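Local coordinates for threonine phosphate decarboxylase-like enzyme (Sulfurospirillum multivorans, PDB 6OUX), which uses pyridoxal phosphate to decarboxylate L-serine O-phosphate to ethanolamine O-phosphate, a precursor in norcobamide biosynthesis, at residues L283-F286 with D290-K293. Sequence-based numbering, arbitrary orientation.
Sequences LRLF and DFLK
Phe-291 sets its ring against Leu-285 and Phe-286 where two consecutive helices, 277-286 and the long 289-314, pack against each other across a very short connection in this member of the class-II aminotransferase family of pyridoxal phosphate enzymes. The packed side of the contact is apolar. Leu-285 lies over one face of the Phe-291 ring in a CH-pi contact, its CG 3.9 Å from the ring centroid and displaced toward the rim. Its CD2 reaches CE1 of Phe-291 at 3.7 Å, while the two side chains cross at about a right angle. Phe-286 and Phe-291 instead run side by side and point the same way; their planes are inclined by 35°, and CD1 of Phe-286 approaches CE2 of Phe-291 to 3.8 Å. Although the CB of Phe-286 points away from 290-293, its ring still comes obliquely alongside that of Phe-291. With CG anti to the backbone N (chi1 172°), the Phe-291 ring is brought against Leu-285, with CD2 3.5 Å from the carbonyl O of Leu-285. Tyr-62 of helix 53-68 meets the Phe-291 ring edge-to-face, Val-59 touches both phenylalanines, and Phe-246 stacks on Phe-286. Replacing Phe-291 by alanine removes the ring and would probably leave Leu-285 without the face it rests on and open a gap beside Phe-286 and Tyr-62. The other side is looser: partly exposed Leu-292 adds a small contact through its side-chain end, and exposed Lys-293, which takes no part, forms a salt bridge through NZ with Glu-289. No hydrogen bond joins the two segments. At that margin the branched end of Leu-292 meets backbone rather than side chain, its CD2 lying 3.4 Å from the carbonyl O of Phe-286.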
ATOM      1  N   LEU A 283      -6.307   3.655 -11.645  1.00 19.39           N
ATOM      2  CA  LEU A 283      -5.655   4.930 -11.874  1.00 22.69           C
ATOM      3  C   LEU A 283      -5.728   5.342 -13.355  1.00 21.66           C
ATOM      4  O   LEU A 283      -6.042   6.533 -13.679  1.00 17.87           O
ATOM      5  CB  LEU A 283      -4.200   4.895 -11.434  1.00 26.24           C
ATOM      6  CG  LEU A 283      -3.645   6.288 -11.240  1.00 30.60           C
ATOM      7  CD1 LEU A 283      -4.002   6.711  -9.825  1.00 32.83           C
ATOM      8  CD2 LEU A 283      -2.135   6.345 -11.462  1.00 35.36           C
ATOM      9  N   ARG A 284      -5.451   4.370 -14.228  1.00 19.40           N
ATOM     10  CA  ARG A 284      -5.468   4.617 -15.670  1.00 19.97           C
ATOM     11  C   ARG A 284      -6.884   4.785 -16.190  1.00 20.19           C
ATOM     12  O   ARG A 284      -7.106   5.536 -17.144  1.00 21.97           O
ATOM     13  CB  ARG A 284      -4.801   3.517 -16.428  1.00 20.81           C
ATOM     14  CG  ARG A 284      -3.311   3.403 -16.182  1.00 21.73           C
ATOM     15  CD  ARG A 284      -2.743   2.223 -16.990  1.00 22.14           C
ATOM     16  NE  ARG A 284      -1.327   2.130 -16.739  1.00 23.48           N
ATOM     17  CZ  ARG A 284      -0.393   2.846 -17.361  1.00 26.26           C
ATOM     18  NH1 ARG A 284      -0.693   3.670 -18.372  1.00 25.10           N
ATOM     19  NH2 ARG A 284       0.863   2.699 -16.984  1.00 27.31           N
ATOM     20  N   LEU A 285      -7.835   4.131 -15.556  1.00 18.50           N
ATOM     21  CA  LEU A 285      -9.216   4.369 -15.857  1.00 20.67           C
ATOM     22  C   LEU A 285      -9.610   5.809 -15.559  1.00 21.80           C
ATOM     23  O   LEU A 285     -10.174   6.512 -16.397  1.00 20.67           O
ATOM     24  CB  LEU A 285     -10.072   3.392 -15.045  1.00 20.65           C
ATOM     25  CG  LEU A 285     -11.553   3.441 -15.360  1.00 21.47           C
ATOM     26  CD1 LEU A 285     -11.827   2.898 -16.769  1.00 20.50           C
ATOM     27  CD2 LEU A 285     -12.226   2.634 -14.287  1.00 20.33           C
ATOM     28  N   PHE A 286      -9.267   6.252 -14.357  1.00 25.18           N
ATOM     29  CA  PHE A 286      -9.746   7.519 -13.780  1.00 25.23           C
ATOM     30  C   PHE A 286      -9.337   8.724 -14.577  1.00 26.17           C
ATOM     31  O   PHE A 286      -9.950   9.771 -14.410  1.00 29.33           O
ATOM     32  CB  PHE A 286      -9.237   7.696 -12.341  1.00 24.71           C
ATOM     33  CG  PHE A 286      -9.792   6.718 -11.352  1.00 23.34           C
ATOM     34  CD1 PHE A 286     -10.885   5.905 -11.630  1.00 25.54           C
ATOM     35  CD2 PHE A 286      -9.176   6.591 -10.097  1.00 25.22           C
ATOM     36  CE1 PHE A 286     -11.346   4.998 -10.670  1.00 26.53           C
ATOM     37  CE2 PHE A 286      -9.625   5.690  -9.156  1.00 23.93           C
ATOM     38  CZ  PHE A 286     -10.724   4.919  -9.428  1.00 27.74           C
ATOM     39  N   ASP A 290     -13.319   9.092 -21.839  1.00 23.65           N
ATOM     40  CA  ASP A 290     -14.618   8.416 -21.917  1.00 23.90           C
ATOM     41  C   ASP A 290     -15.170   7.976 -20.528  1.00 20.83           C
ATOM     42  O   ASP A 290     -16.368   8.085 -20.229  1.00 19.92           O
ATOM     43  CB  ASP A 290     -14.532   7.208 -22.859  1.00 25.42           C
ATOM     44  CG  ASP A 290     -13.358   6.232 -22.518  1.00 28.16           C
ATOM     45  OD1 ASP A 290     -12.186   6.653 -22.379  1.00 31.90           O
ATOM     46  OD2 ASP A 290     -13.603   5.017 -22.421  1.00 31.17           O
ATOM     47  N   PHE A 291     -14.288   7.460 -19.677  1.00 18.19           N
ATOM     48  CA  PHE A 291     -14.657   7.201 -18.305  1.00 15.72           C
ATOM     49  C   PHE A 291     -15.063   8.504 -17.599  1.00 14.22           C
ATOM     50  O   PHE A 291     -16.023   8.507 -16.849  1.00 13.28           O
ATOM     51  CB  PHE A 291     -13.512   6.533 -17.536  1.00 16.23           C
ATOM     52  CG  PHE A 291     -13.780   6.414 -16.045  1.00 15.23           C
ATOM     53  CD1 PHE A 291     -14.547   5.405 -15.557  1.00 15.20           C
ATOM     54  CD2 PHE A 291     -13.338   7.400 -15.147  1.00 16.50           C
ATOM     55  CE1 PHE A 291     -14.821   5.316 -14.189  1.00 14.76           C
ATOM     56  CE2 PHE A 291     -13.631   7.360 -13.790  1.00 15.50           C
ATOM     57  CZ  PHE A 291     -14.394   6.309 -13.310  1.00 16.31           C
ATOM     58  N   LEU A 292     -14.271   9.560 -17.754  1.00 14.62           N
ATOM     59  CA  LEU A 292     -14.523  10.817 -17.035  1.00 15.83           C
ATOM     60  C   LEU A 292     -15.866  11.432 -17.375  1.00 14.62           C
ATOM     61  O   LEU A 292     -16.494  12.049 -16.533  1.00 12.30           O
ATOM     62  CB  LEU A 292     -13.378  11.841 -17.301  1.00 19.07           C
ATOM     63  CG  LEU A 292     -12.179  11.584 -16.390  1.00 21.31           C
ATOM     64  CD1 LEU A 292     -10.880  12.271 -16.865  1.00 27.11           C
ATOM     65  CD2 LEU A 292     -12.528  11.922 -14.917  1.00 22.58           C
ATOM     66  N   LYS A 293     -16.321  11.241 -18.641  1.00 14.15           N
ATOM     67  CA  LYS A 293     -17.652  11.674 -18.997  1.00 16.15           C
ATOM     68  C   LYS A 293     -18.737  11.016 -18.181  1.00 14.35           C
ATOM     69  O   LYS A 293     -19.647  11.677 -17.705  1.00 14.44           O
ATOM     70  CB  LYS A 293     -17.916  11.453 -20.483  1.00 21.71           C
ATOM     71  CG  LYS A 293     -19.316  11.900 -20.944  1.00 26.72           C
ATOM     72  CD  LYS A 293     -19.489  11.882 -22.490  1.00 32.17           C
ATOM     73  CE  LYS A 293     -18.661  12.967 -23.204  1.00 38.49           C
ATOM     74  NZ  LYS A 293     -17.181  12.723 -23.381  1.00 45.36           N
TER